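PDB 2DVZ: putative exported protein, which binds glutamate as a periplasmic solute receptor of the Bug family, probably delivering it to an uptake system of the tripartite tricarboxylate transporter type. Local coordinates for residues 24-29 against 84-89; 31-36 against 79-84; 194-199 against 239-244. All blocks are in the same frame, centred on the assembly; numbering follows the deposited sequence.

Contact 1 (24-29 against 84-89). With GLU (glutamic acid), chain G.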
ATOM      1  N   ILE A  24     -14.227  -2.973  -3.374  1.00 13.41           N
ATOM      2  CA  ILE A  24     -13.277  -4.009  -3.677  1.00 13.66           C
ATOM      3  C   ILE A  24     -11.884  -3.619  -3.194  1.00 13.67           C
ATOM      4  O   ILE A  24     -11.305  -2.603  -3.608  1.00 13.20           O
ATOM      5  CB  ILE A  24     -13.264  -4.360  -5.203  1.00 14.26           C
ATOM      6  CG1 ILE A  24     -14.639  -4.896  -5.675  1.00 15.29           C
ATOM      7  CG2 ILE A  24     -12.171  -5.385  -5.539  1.00 14.65           C
ATOM      8  CD1 ILE A  24     -14.738  -4.990  -7.293  1.00 13.49           C
ATOM      9  N   VAL A  25     -11.348  -4.479  -2.333  1.00 14.05           N
ATOM     10  CA  VAL A  25      -9.970  -4.401  -1.877  1.00 14.24           C
ATOM     11  C   VAL A  25      -9.138  -5.438  -2.659  1.00 14.82           C
ATOM     12  O   VAL A  25      -9.323  -6.652  -2.498  1.00 15.27           O
ATOM     13  CB  VAL A  25      -9.908  -4.563  -0.315  1.00 14.00           C
ATOM     14  CG1 VAL A  25      -8.479  -4.794   0.201  1.00 13.27           C
ATOM     15  CG2 VAL A  25     -10.527  -3.356   0.325  1.00 13.01           C
ATOM     16  N   PRO A  26      -8.225  -4.962  -3.525  1.00 15.01           N
ATOM     17  CA  PRO A  26      -7.465  -5.856  -4.395  1.00 15.05           C
ATOM     18  C   PRO A  26      -6.344  -6.640  -3.680  1.00 14.98           C
ATOM     19  O   PRO A  26      -5.402  -7.076  -4.307  1.00 14.61           O
ATOM     20  CB  PRO A  26      -6.931  -4.896  -5.456  1.00 15.85           C
ATOM     21  CG  PRO A  26      -6.675  -3.628  -4.643  1.00 15.21           C
ATOM     22  CD  PRO A  26      -7.880  -3.552  -3.765  1.00 14.91           C
ATOM     23  N   PHE A  27      -6.491  -6.868  -2.371  1.00 15.24           N
ATOM     24  CA  PHE A  27      -5.514  -7.626  -1.598  1.00 14.61           C
ATOM     25  C   PHE A  27      -6.219  -8.466  -0.552  1.00 14.61           C
ATOM     26  O   PHE A  27      -7.348  -8.191  -0.182  1.00 15.51           O
ATOM     27  CB  PHE A  27      -4.498  -6.687  -0.937  1.00 13.70           C
ATOM     28  CG  PHE A  27      -3.514  -6.138  -1.889  1.00 14.39           C
ATOM     29  CD1 PHE A  27      -2.445  -6.936  -2.344  1.00 12.82           C
ATOM     30  CD2 PHE A  27      -3.657  -4.845  -2.390  1.00 12.70           C
ATOM     31  CE1 PHE A  27      -1.537  -6.460  -3.262  1.00 12.90           C
ATOM     32  CE2 PHE A  27      -2.729  -4.346  -3.320  1.00 14.42           C
ATOM     33  CZ  PHE A  27      -1.665  -5.161  -3.755  1.00 13.93           C
ATOM     34  N   ALA A  28      -5.519  -9.477  -0.060  1.00 15.33           N
ATOM     35  CA  ALA A  28      -6.008 -10.368   0.997  1.00 15.42           C
ATOM     36  C   ALA A  28      -6.346  -9.592   2.279  1.00 15.25           C
ATOM     37  O   ALA A  28      -5.851  -8.478   2.484  1.00 15.82           O
ATOM     38  CB  ALA A  28      -4.932 -11.437   1.290  1.00 15.72           C
ATOM     39  N   PRO A  29      -7.193 -10.170   3.140  1.00 14.55           N
ATOM     40  CA  PRO A  29      -7.481  -9.585   4.435  1.00 14.42           C
ATOM     41  C   PRO A  29      -6.229  -9.355   5.287  1.00 14.57           C
ATOM     42  O   PRO A  29      -5.269 -10.166   5.267  1.00 14.47           O
ATOM     43  CB  PRO A  29      -8.405 -10.638   5.103  1.00 14.01           C
ATOM     44  CG  PRO A  29      -9.025 -11.321   3.987  1.00 14.06           C
ATOM     45  CD  PRO A  29      -7.966 -11.413   2.930  1.00 14.65           C
ATOM     46  N   VAL A  84      -0.699   1.839  -4.667  1.00 11.70           N
ATOM     47  CA  VAL A  84       0.412   2.072  -5.574  1.00 10.89           C
ATOM     48  C   VAL A  84       0.710   0.823  -6.426  1.00 11.51           C
ATOM     49  O   VAL A  84       1.195   0.940  -7.548  1.00 11.76           O
ATOM     50  CB  VAL A  84       1.686   2.671  -4.851  1.00 10.45           C
ATOM     51  CG1 VAL A  84       2.811   2.872  -5.850  1.00 10.25           C
ATOM     52  CG2 VAL A  84       1.366   4.018  -4.202  1.00  8.13           C
ATOM     53  N   SER A  85       0.434  -0.365  -5.896  1.00 12.55           N
ATOM     54  CA  SER A  85       0.594  -1.592  -6.658  1.00 13.82           C
ATOM     55  C   SER A  85      -0.312  -1.540  -7.892  1.00 14.45           C
ATOM     56  O   SER A  85       0.127  -1.773  -9.013  1.00 14.69           O
ATOM     57  CB  SER A  85       0.261  -2.826  -5.805  1.00 13.77           C
ATOM     58  OG  SER A  85       1.268  -3.041  -4.820  1.00 14.20           O
ATOM     59  N   THR A  86      -1.570  -1.190  -7.671  1.00 14.94           N
ATOM     60  CA  THR A  86      -2.582  -1.276  -8.742  1.00 14.64           C
ATOM     61  C   THR A  86      -2.560  -0.078  -9.701  1.00 14.73           C
ATOM     62  O   THR A  86      -2.884  -0.219 -10.874  1.00 15.31           O
ATOM     63  CB  THR A  86      -4.002  -1.557  -8.177  1.00 13.78           C
ATOM     64  OG1 THR A  86      -4.330  -0.576  -7.184  1.00 11.21           O
ATOM     65  CG2 THR A  86      -4.071  -2.963  -7.549  1.00 12.47           C
HETATM   66  N   MSE A  87      -2.118   1.069  -9.209  1.00 14.89           N
HETATM   67  CA  MSE A  87      -2.135   2.298  -9.991  1.00 15.72           C
HETATM   68  C   MSE A  87      -0.861   2.527 -10.804  1.00 15.40           C
HETATM   69  O   MSE A  87      -0.883   3.195 -11.830  1.00 14.97           O
HETATM   70  CB  MSE A  87      -2.435   3.521  -9.090  1.00 16.45           C
HETATM   71  CG  MSE A  87      -3.844   3.552  -8.465  1.00 18.24           C
HETATM   72 SE   MSE A  87      -5.263   3.689  -9.835  1.00 25.68          SE
HETATM   73  CE  MSE A  87      -5.682   1.762 -10.069  1.00 18.80           C
ATOM     74  N   ALA A  88       0.238   1.945 -10.354  1.00 15.90           N
ATOM     75  CA  ALA A  88       1.565   2.325 -10.846  1.00 16.90           C
ATOM     76  C   ALA A  88       2.482   1.144 -11.179  1.00 17.39           C
ATOM     77  O   ALA A  88       3.046   1.082 -12.271  1.00 17.72           O
ATOM     78  CB  ALA A  88       2.251   3.250  -9.808  1.00 16.08           C
ATOM     79  N   VAL A  89       2.658   0.223 -10.228  1.00 18.23           N
ATOM     80  CA  VAL A  89       3.687  -0.810 -10.378  1.00 17.79           C
ATOM     81  C   VAL A  89       3.208  -1.958 -11.262  1.00 18.22           C
ATOM     82  O   VAL A  89       3.957  -2.432 -12.107  1.00 18.56           O
ATOM     83  CB  VAL A  89       4.238  -1.342  -9.006  1.00 17.35           C
ATOM     84  CG1 VAL A  89       5.493  -2.211  -9.216  1.00 15.44           C
ATOM     85  CG2 VAL A  89       4.540  -0.208  -8.056  1.00 15.63           C
TER
HETATM   86  N   GLU G1055       1.270  -3.776  -1.426  1.00 11.71           N
HETATM   87  CA  GLU G1055      -0.048  -3.113  -1.383  1.00 11.29           C
HETATM   88  C   GLU G1055       0.051  -1.627  -1.688  1.00 12.00           C
HETATM   89  O   GLU G1055      -0.237  -0.733  -0.887  1.00 12.47           O
HETATM   90  CB  GLU G1055      -0.767  -3.419  -0.073  1.00 11.17           C
HETATM   91  CG  GLU G1055      -0.666  -4.906   0.311  1.00  8.76           C
HETATM   92  CD  GLU G1055      -1.836  -5.417   1.100  1.00  9.91           C
HETATM   93  OE1 GLU G1055      -2.757  -4.607   1.333  1.00 10.90           O
HETATM   94  OE2 GLU G1055      -1.859  -6.645   1.470  1.00 10.40           O
HETATM   95  OXT GLU G1055       0.391  -1.289  -2.834  1.00 12.13           O
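Ser85 grips OXT of the bound glutamate twice: its OG donates a bond of 2.8 Å to OXT, and its backbone N reaches the same oxygen at 3.2 Å, with an N-H...O angle of 148°. This is the first turn of helix 84-93, so the ligand's alpha-carboxylate sits at a helix N terminus, which would favour its negative charge. The fold is that of a periplasmic binding protein, and Phe27, in the loop after strand 21-25, lines the pocket from the other segment. A chi1 of -75° turns its ring away from the carbonyl carbon and lays it flat under the glutamate; the ligand's CG sits 3.7 Å above the ring plane, over its centre. Where the ring ends, Ser85 CB lies in the ring plane at its edge, 3.7 Å from Phe27 CZ, so one serine both holds the carboxylate and abuts the aromatic floor. Ser85 OG is also bonded to the backbone N of Val154, at the start of helix 154-166. The next residue, Thr86, splits its branches: OG1 bonds to Thr83 OG1, while the side chain crosses that of Pro26 at about a right angle and Thr86 CG2 lies 4.0 Å from Pro26 CG.

Contact 2 (31-36 against 79-84). With GLU (glutamic acid), chain G.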
ATOM      1  N   GLY A  31      -4.000  -6.895   5.293  1.00 14.41           N
ATOM      2  CA  GLY A  31      -2.917  -6.022   4.825  1.00 13.38           C
ATOM      3  C   GLY A  31      -3.335  -4.591   5.113  1.00 12.77           C
ATOM      4  O   GLY A  31      -4.404  -4.366   5.687  1.00 12.81           O
ATOM      5  N   SER A  32      -2.516  -3.619   4.718  1.00 11.96           N
ATOM      6  CA  SER A  32      -2.835  -2.229   4.971  1.00 11.60           C
ATOM      7  C   SER A  32      -4.051  -1.745   4.151  1.00 11.31           C
ATOM      8  O   SER A  32      -4.845  -0.943   4.651  1.00 11.92           O
ATOM      9  CB  SER A  32      -1.602  -1.333   4.688  1.00 11.85           C
ATOM     10  OG  SER A  32      -0.478  -1.759   5.453  1.00 13.70           O
ATOM     11  N   THR A  33      -4.170  -2.180   2.890  1.00 10.23           N
ATOM     12  CA  THR A  33      -5.327  -1.854   2.075  1.00 10.18           C
ATOM     13  C   THR A  33      -6.613  -2.245   2.775  1.00 10.27           C
ATOM     14  O   THR A  33      -7.474  -1.410   2.979  1.00 11.25           O
ATOM     15  CB  THR A  33      -5.287  -2.567   0.688  1.00 10.25           C
ATOM     16  OG1 THR A  33      -3.935  -2.591   0.202  1.00 10.40           O
ATOM     17  CG2 THR A  33      -6.199  -1.867  -0.290  1.00  8.44           C
ATOM     18  N   ASP A  34      -6.720  -3.510   3.157  1.00 10.80           N
ATOM     19  CA  ASP A  34      -7.824  -4.002   3.986  1.00 11.83           C
ATOM     20  C   ASP A  34      -8.021  -3.218   5.311  1.00 12.13           C
ATOM     21  O   ASP A  34      -9.147  -2.849   5.665  1.00 11.90           O
ATOM     22  CB  ASP A  34      -7.589  -5.472   4.296  1.00 11.60           C
ATOM     23  CG  ASP A  34      -8.825  -6.165   4.879  1.00 12.60           C
ATOM     24  OD1 ASP A  34      -9.907  -6.127   4.226  1.00 14.83           O
ATOM     25  OD2 ASP A  34      -8.689  -6.791   5.962  1.00 10.07           O
ATOM     26  N   ILE A  35      -6.930  -2.958   6.032  1.00 12.38           N
ATOM     27  CA  ILE A  35      -7.037  -2.195   7.268  1.00 12.42           C
ATOM     28  C   ILE A  35      -7.641  -0.801   7.118  1.00 12.37           C
ATOM     29  O   ILE A  35      -8.583  -0.444   7.853  1.00 12.74           O
ATOM     30  CB  ILE A  35      -5.679  -2.080   8.039  1.00 12.47           C
ATOM     31  CG1 ILE A  35      -5.283  -3.465   8.570  1.00 12.28           C
ATOM     32  CG2 ILE A  35      -5.832  -1.053   9.229  1.00 11.99           C
ATOM     33  CD1 ILE A  35      -3.816  -3.624   8.886  1.00 12.26           C
ATOM     34  N   ILE A  36      -7.078  -0.022   6.204  1.00 11.65           N
ATOM     35  CA  ILE A  36      -7.521   1.328   5.953  1.00 12.67           C
ATOM     36  C   ILE A  36      -8.931   1.379   5.279  1.00 13.29           C
ATOM     37  O   ILE A  36      -9.785   2.208   5.669  1.00 12.80           O
ATOM     38  CB  ILE A  36      -6.486   2.082   5.070  1.00 12.90           C
ATOM     39  CG1 ILE A  36      -5.205   2.383   5.869  1.00 14.31           C
ATOM     40  CG2 ILE A  36      -7.077   3.404   4.585  1.00 15.28           C
ATOM     41  CD1 ILE A  36      -3.902   2.488   5.069  1.00 12.54           C
ATOM     42  N   LEU A  79     -17.160   0.058  -6.078  1.00 14.17           N
ATOM     43  CA  LEU A  79     -15.989   0.923  -5.971  1.00 13.78           C
ATOM     44  C   LEU A  79     -14.789   0.068  -5.616  1.00 13.43           C
ATOM     45  O   LEU A  79     -14.921  -1.135  -5.384  1.00 13.73           O
ATOM     46  CB  LEU A  79     -16.233   1.991  -4.882  1.00 13.96           C
ATOM     47  CG  LEU A  79     -17.518   2.818  -5.034  1.00 12.76           C
ATOM     48  CD1 LEU A  79     -17.643   3.661  -3.829  1.00 14.04           C
ATOM     49  CD2 LEU A  79     -17.503   3.701  -6.238  1.00 10.46           C
ATOM     50  N   SER A  80     -13.616   0.677  -5.579  1.00 12.85           N
ATOM     51  CA  SER A  80     -12.398  -0.060  -5.276  1.00 12.29           C
ATOM     52  C   SER A  80     -11.380   0.841  -4.585  1.00 12.67           C
ATOM     53  O   SER A  80     -11.536   2.077  -4.568  1.00 12.75           O
ATOM     54  CB  SER A  80     -11.808  -0.743  -6.536  1.00 11.84           C
ATOM     55  OG  SER A  80     -11.314   0.211  -7.476  1.00 10.66           O
ATOM     56  N   ILE A  81     -10.368   0.204  -3.972  1.00 12.75           N
ATOM     57  CA  ILE A  81      -9.304   0.900  -3.260  1.00 11.64           C
ATOM     58  C   ILE A  81      -8.075   1.023  -4.140  1.00 11.74           C
ATOM     59  O   ILE A  81      -7.501  -0.002  -4.538  1.00 12.14           O
ATOM     60  CB  ILE A  81      -8.939   0.204  -1.912  1.00 11.30           C
ATOM     61  CG1 ILE A  81     -10.181   0.012  -1.048  1.00  8.97           C
ATOM     62  CG2 ILE A  81      -7.918   1.061  -1.109  1.00  9.92           C
ATOM     63  CD1 ILE A  81     -10.905   1.339  -0.701  1.00 11.00           C
ATOM     64  N   ALA A  82      -7.686   2.270  -4.449  1.00 11.14           N
ATOM     65  CA  ALA A  82      -6.461   2.530  -5.210  1.00 10.62           C
ATOM     66  C   ALA A  82      -5.288   2.282  -4.298  1.00 10.98           C
ATOM     67  O   ALA A  82      -5.333   2.630  -3.105  1.00 10.94           O
ATOM     68  CB  ALA A  82      -6.411   3.963  -5.744  1.00  8.70           C
ATOM     69  N   THR A  83      -4.245   1.673  -4.864  1.00 11.36           N
ATOM     70  CA  THR A  83      -3.017   1.373  -4.150  1.00 11.43           C
ATOM     71  C   THR A  83      -1.931   1.654  -5.146  1.00 12.02           C
ATOM     72  O   THR A  83      -2.201   1.704  -6.353  1.00 12.88           O
ATOM     73  CB  THR A  83      -2.919  -0.112  -3.760  1.00 11.66           C
ATOM     74  OG1 THR A  83      -2.836  -0.895  -4.950  1.00 12.42           O
ATOM     75  CG2 THR A  83      -4.114  -0.568  -2.911  1.00  8.87           C
ATOM     76  N   VAL A  84      -0.699   1.839  -4.667  1.00 11.70           N
ATOM     77  CA  VAL A  84       0.412   2.072  -5.574  1.00 10.89           C
ATOM     78  C   VAL A  84       0.710   0.823  -6.426  1.00 11.51           C
ATOM     79  O   VAL A  84       1.195   0.940  -7.548  1.00 11.76           O
ATOM     80  CB  VAL A  84       1.686   2.671  -4.851  1.00 10.45           C
ATOM     81  CG1 VAL A  84       2.811   2.872  -5.850  1.00 10.25           C
ATOM     82  CG2 VAL A  84       1.366   4.018  -4.202  1.00  8.13           C
TER
HETATM   83  N   GLU G1055       1.270  -3.776  -1.426  1.00 11.71           N
HETATM   84  CA  GLU G1055      -0.048  -3.113  -1.383  1.00 11.29           C
HETATM   85  C   GLU G1055       0.051  -1.627  -1.688  1.00 12.00           C
HETATM   86  O   GLU G1055      -0.237  -0.733  -0.887  1.00 12.47           O
HETATM   87  CB  GLU G1055      -0.767  -3.419  -0.073  1.00 11.17           C
HETATM   88  CG  GLU G1055      -0.666  -4.906   0.311  1.00  8.76           C
HETATM   89  CD  GLU G1055      -1.836  -5.417   1.100  1.00  9.91           C
HETATM   90  OE1 GLU G1055      -2.757  -4.607   1.333  1.00 10.90           O
HETATM   91  OE2 GLU G1055      -1.859  -6.645   1.470  1.00 10.40           O
HETATM   92  OXT GLU G1055       0.391  -1.289  -2.834  1.00 12.13           O
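Thr33 and Thr83, whose methyls meet across this contact, each attend one flat carboxylate of the glutamate. In this periplasmic-binding-protein fold strand 78-82 leads through Thr83 into helix 84-93, and Gly31 leads into helix 32-48. The side-chain carboxylate is sandwiched, with the Phe27 ring over one face and the backbone of Gly31 on the other, where Gly31 CA comes within 3.6 Å of OE2; having no side chain, the glycine leaves this oxygen its room. At OE1 two donors of Thr33 straddle the plane: OG1, at 2.6 Å from OE1, is displaced to the Phe27 side, and the backbone N, at 3.2 Å from OE1, to the Gly31 side. Thr83 attends the alpha-carboxylate, its CB lying over a face, 3.6 Å from OXT. Gly31 is the N-cap of helix 32-48 as Thr83 is of helix 84-93, an environment that would favour the negative charge of the side-chain carboxylate as well. The two branches of Thr33 do different jobs. With CG2 opposite the backbone N (chi1 -38° for OG1), the hydroxyl turns to the ligand while the methyl points at strand 78-82. The Thr33 side chain runs past that of Ile81 in the opposite direction, and crosses that of Thr83, just beyond the strand, at about a right angle, joining the start of helix 32-48 to the sheet. Tyr243 and Val25 also pack on Thr33, and Phe112 on Ile81. Thr33 CG2 comes to 3.6 Å from Thr83 CG2 and to a tight 3.5 Å from Ile81 CG2.

Contact 3 (194-199 against 239-244). With GLU (glutamic acid), chain G.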
ATOM      1  N   PHE A 194       9.179  -6.593   3.496  1.00 11.74           N
ATOM      2  CA  PHE A 194       8.948  -5.225   3.046  1.00 10.55           C
ATOM      3  C   PHE A 194       7.455  -5.015   3.099  1.00 11.18           C
ATOM      4  O   PHE A 194       6.710  -5.754   2.460  1.00 11.64           O
ATOM      5  CB  PHE A 194       9.493  -5.038   1.639  1.00  9.96           C
ATOM      6  CG  PHE A 194      10.993  -4.973   1.586  1.00  8.23           C
ATOM      7  CD1 PHE A 194      11.651  -3.735   1.587  1.00  7.42           C
ATOM      8  CD2 PHE A 194      11.760  -6.140   1.555  1.00  8.31           C
ATOM      9  CE1 PHE A 194      13.044  -3.685   1.563  1.00  8.68           C
ATOM     10  CE2 PHE A 194      13.189  -6.088   1.544  1.00  6.90           C
ATOM     11  CZ  PHE A 194      13.813  -4.874   1.546  1.00  7.85           C
ATOM     12  N   ASP A 195       7.009  -4.050   3.900  1.00 11.32           N
ATOM     13  CA  ASP A 195       5.594  -3.814   4.072  1.00 11.26           C
ATOM     14  C   ASP A 195       5.213  -2.333   4.057  1.00 11.71           C
ATOM     15  O   ASP A 195       6.079  -1.432   4.115  1.00 10.95           O
ATOM     16  CB  ASP A 195       5.099  -4.454   5.375  1.00 11.29           C
ATOM     17  CG  ASP A 195       3.606  -4.734   5.361  1.00 12.49           C
ATOM     18  OD1 ASP A 195       2.974  -4.583   4.285  1.00 14.48           O
ATOM     19  OD2 ASP A 195       3.060  -5.103   6.424  1.00 12.67           O
ATOM     20  N   ASN A 196       3.900  -2.113   3.932  1.00 11.84           N
ATOM     21  CA  ASN A 196       3.285  -0.848   4.221  1.00 11.81           C
ATOM     22  C   ASN A 196       3.080  -0.936   5.705  1.00 11.78           C
ATOM     23  O   ASN A 196       2.696  -1.976   6.229  1.00 12.45           O
ATOM     24  CB  ASN A 196       1.929  -0.679   3.485  1.00 12.30           C
ATOM     25  CG  ASN A 196       1.921  -1.300   2.043  1.00 11.68           C
ATOM     26  OD1 ASN A 196       1.220  -2.286   1.800  1.00 13.33           O
ATOM     27  ND2 ASN A 196       2.684  -0.733   1.124  1.00  8.16           N
ATOM     28  N   LEU A 197       3.342   0.164   6.393  1.00 11.84           N
ATOM     29  CA  LEU A 197       3.445   0.154   7.855  1.00 10.95           C
ATOM     30  C   LEU A 197       2.211  -0.363   8.634  1.00 10.74           C
ATOM     31  O   LEU A 197       2.381  -1.178   9.533  1.00 11.78           O
ATOM     32  CB  LEU A 197       4.018   1.508   8.362  1.00 10.96           C
ATOM     33  CG  LEU A 197       4.379   1.699   9.858  1.00 11.26           C
ATOM     34  CD1 LEU A 197       5.181   0.487  10.501  1.00  9.17           C
ATOM     35  CD2 LEU A 197       5.091   3.033  10.036  1.00  9.36           C
ATOM     36  N   PRO A 198       0.977   0.083   8.301  1.00 10.13           N
ATOM     37  CA  PRO A 198      -0.184  -0.365   9.095  1.00  9.96           C
ATOM     38  C   PRO A 198      -0.342  -1.867   9.429  1.00 10.68           C
ATOM     39  O   PRO A 198      -0.797  -2.169  10.537  1.00 11.13           O
ATOM     40  CB  PRO A 198      -1.386   0.176   8.306  1.00  8.41           C
ATOM     41  CG  PRO A 198      -0.820   1.383   7.642  1.00  8.80           C
ATOM     42  CD  PRO A 198       0.561   1.041   7.255  1.00  9.54           C
ATOM     43  N   SER A 199      -0.030  -2.781   8.501  1.00 11.83           N
ATOM     44  CA  SER A 199      -0.189  -4.231   8.761  1.00 13.07           C
ATOM     45  C   SER A 199       0.925  -4.813   9.634  1.00 13.91           C
ATOM     46  O   SER A 199       0.715  -5.804  10.351  1.00 15.16           O
ATOM     47  CB  SER A 199      -0.313  -5.062   7.461  1.00 12.81           C
ATOM     48  OG  SER A 199       0.492  -4.529   6.431  1.00 13.19           O
ATOM     49  N   GLN A 239      10.333   6.701   0.004  1.00 15.39           N
ATOM     50  CA  GLN A 239       9.066   6.939  -0.716  1.00 15.26           C
ATOM     51  C   GLN A 239       7.857   6.270  -0.038  1.00 13.92           C
ATOM     52  O   GLN A 239       7.752   5.052   0.021  1.00 14.66           O
ATOM     53  CB  GLN A 239       9.173   6.467  -2.168  1.00 15.66           C
ATOM     54  CG  GLN A 239      10.238   7.196  -2.963  1.00 20.58           C
ATOM     55  CD  GLN A 239       9.838   8.644  -3.384  1.00 26.48           C
ATOM     56  OE1 GLN A 239       8.729   9.149  -3.054  1.00 25.90           O
ATOM     57  NE2 GLN A 239      10.770   9.321  -4.100  1.00 28.68           N
ATOM     58  N   PRO A 240       6.946   7.068   0.509  1.00 12.97           N
ATOM     59  CA  PRO A 240       5.725   6.439   1.005  1.00 11.99           C
ATOM     60  C   PRO A 240       4.740   6.067  -0.105  1.00 11.36           C
ATOM     61  O   PRO A 240       4.969   6.339  -1.298  1.00 10.46           O
ATOM     62  CB  PRO A 240       5.130   7.503   1.909  1.00 11.99           C
ATOM     63  CG  PRO A 240       5.759   8.808   1.475  1.00 12.22           C
ATOM     64  CD  PRO A 240       7.004   8.520   0.747  1.00 12.73           C
ATOM     65  N   VAL A 241       3.649   5.444   0.316  1.00 11.21           N
ATOM     66  CA  VAL A 241       2.534   5.093  -0.563  1.00 10.05           C
ATOM     67  C   VAL A 241       1.257   5.843  -0.099  1.00 10.75           C
ATOM     68  O   VAL A 241       1.339   6.841   0.659  1.00 10.67           O
ATOM     69  CB  VAL A 241       2.350   3.541  -0.643  1.00  9.53           C
ATOM     70  CG1 VAL A 241       3.594   2.899  -1.194  1.00  7.24           C
ATOM     71  CG2 VAL A 241       1.931   2.911   0.710  1.00  7.12           C
ATOM     72  N   TRP A 242       0.098   5.379  -0.563  1.00 10.50           N
ATOM     73  CA  TRP A 242      -1.193   5.968  -0.228  1.00 11.47           C
ATOM     74  C   TRP A 242      -2.299   4.983  -0.575  1.00 12.48           C
ATOM     75  O   TRP A 242      -2.067   3.998  -1.299  1.00 13.42           O
ATOM     76  CB  TRP A 242      -1.457   7.356  -0.885  1.00 10.86           C
ATOM     77  CG  TRP A 242      -1.026   7.559  -2.367  1.00 10.13           C
ATOM     78  CD1 TRP A 242      -0.161   8.497  -2.812  1.00  8.97           C
ATOM     79  CD2 TRP A 242      -1.462   6.823  -3.539  1.00  9.59           C
ATOM     80  NE1 TRP A 242      -0.024   8.414  -4.172  1.00  9.63           N
ATOM     81  CE2 TRP A 242      -0.825   7.411  -4.654  1.00  9.19           C
ATOM     82  CE3 TRP A 242      -2.343   5.741  -3.750  1.00 10.98           C
ATOM     83  CZ2 TRP A 242      -0.981   6.921  -5.986  1.00  8.14           C
ATOM     84  CZ3 TRP A 242      -2.505   5.233  -5.093  1.00  9.92           C
ATOM     85  CH2 TRP A 242      -1.821   5.844  -6.186  1.00  8.93           C
ATOM     86  N   TYR A 243      -3.472   5.245  -0.005  1.00 12.60           N
ATOM     87  CA  TYR A 243      -4.690   4.481  -0.235  1.00 13.40           C
ATOM     88  C   TYR A 243      -5.842   5.428  -0.546  1.00 13.35           C
ATOM     89  O   TYR A 243      -6.031   6.407   0.144  1.00 13.43           O
ATOM     90  CB  TYR A 243      -5.015   3.599   0.999  1.00 13.45           C
ATOM     91  CG  TYR A 243      -3.887   2.626   1.201  1.00 14.19           C
ATOM     92  CD1 TYR A 243      -3.887   1.387   0.528  1.00 12.79           C
ATOM     93  CD2 TYR A 243      -2.770   2.970   1.994  1.00 12.41           C
ATOM     94  CE1 TYR A 243      -2.815   0.503   0.656  1.00 12.25           C
ATOM     95  CE2 TYR A 243      -1.704   2.078   2.155  1.00 10.89           C
ATOM     96  CZ  TYR A 243      -1.719   0.860   1.473  1.00 12.38           C
ATOM     97  OH  TYR A 243      -0.657  -0.009   1.607  1.00 12.23           O
ATOM     98  N   GLY A 244      -6.614   5.127  -1.582  1.00 13.44           N
ATOM     99  CA  GLY A 244      -7.720   5.993  -1.947  1.00 13.24           C
ATOM    100  C   GLY A 244      -8.897   5.269  -2.569  1.00 13.08           C
ATOM    101  O   GLY A 244      -8.911   4.039  -2.669  1.00 13.81           O
TER
HETATM  102  N   GLU G1055       1.270  -3.776  -1.426  1.00 11.71           N
HETATM  103  CA  GLU G1055      -0.048  -3.113  -1.383  1.00 11.29           C
HETATM  104  C   GLU G1055       0.051  -1.627  -1.688  1.00 12.00           C
HETATM  105  O   GLU G1055      -0.237  -0.733  -0.887  1.00 12.47           O
HETATM  106  CB  GLU G1055      -0.767  -3.419  -0.073  1.00 11.17           C
HETATM  107  CG  GLU G1055      -0.666  -4.906   0.311  1.00  8.76           C
HETATM  108  CD  GLU G1055      -1.836  -5.417   1.100  1.00  9.91           C
HETATM  109  OE1 GLU G1055      -2.757  -4.607   1.333  1.00 10.90           O
HETATM  110  OE2 GLU G1055      -1.859  -6.645   1.470  1.00 10.40           O
HETATM  111  OXT GLU G1055       0.391  -1.289  -2.834  1.00 12.13           O
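Tyr243 drives its hydroxyl end at the side-chain amide of Asn196, and the two flat groups stand almost upright to one another, their planes 83° apart. A chi1 of -62° swings the phenol away from the tyrosine's own carbonyl carbon and carries the ring toward Asn196 and the ligand. The amide carbon lies near the plane of the phenol, off its edge, and Asn196 CB is 3.3 Å from Tyr243 OH. The amide thus meets the phenol at its hydroxyl end, while the ligand comes to it obliquely. Tyr243 OH makes a short but weak hydrogen bond to the glutamate O, at 2.6 Å, the second oxygen of the alpha-carboxylate. Val241 CG2 lies beside the Asn196 side chain, which is bordered by a methyl and a hydroxyl from the same strand.

The protein has the two-lobed periplasmic-binding-protein fold, here with ligand bound: strands 192-196 and 241-248 both pair antiparallel with the long strand 106-121, which runs between the two lobes, and the ligand lies in the cleft. Asn196 and Tyr243 are both glutamate-binding residues. Thr33 and Ile36 of helix 32-48 pack on the tyrosine, while Val154 and Leu155 pack on the asparagine.

Next to Asn196, Asp195 faces a cluster of donors. Its OD1 takes a weak bond of 2.7 Å from the backbone N of Asn196 and is also bonded to Ser178 OG. OD2 is met on its syn side by Ser199 OG, 2.6 Å away and 23° out of the carboxylate plane, with Ser200 OG as another partner. Ser199 OG is in turn bonded to Ser32 OG, at the first turn of helix 32-48.

From the N terminus, strand 21-25 runs into the loop of contact 1 and then through Gly31 into helix 32-48, whose first turn opens contact 2. The chain returns along strand 78-82, closing contact 2 first and then, as helix 84-93 begins, contact 1; the smaller loop lies within the larger, and Val84 belongs to both. Strands 21-25 and 78-82 are parallel neighbours, joined by bonds from Ile24 to Leu79 and Ile81. Contact 3, in series, closes its own loop, joining the end of strand 192-196 and the start of helix 197-205 to strand 241-248. Both strands pair with 106-121, and 241-248 also with 78-82, Ala82 N bonding Gly244 O. All three contacts touch the same glutamate.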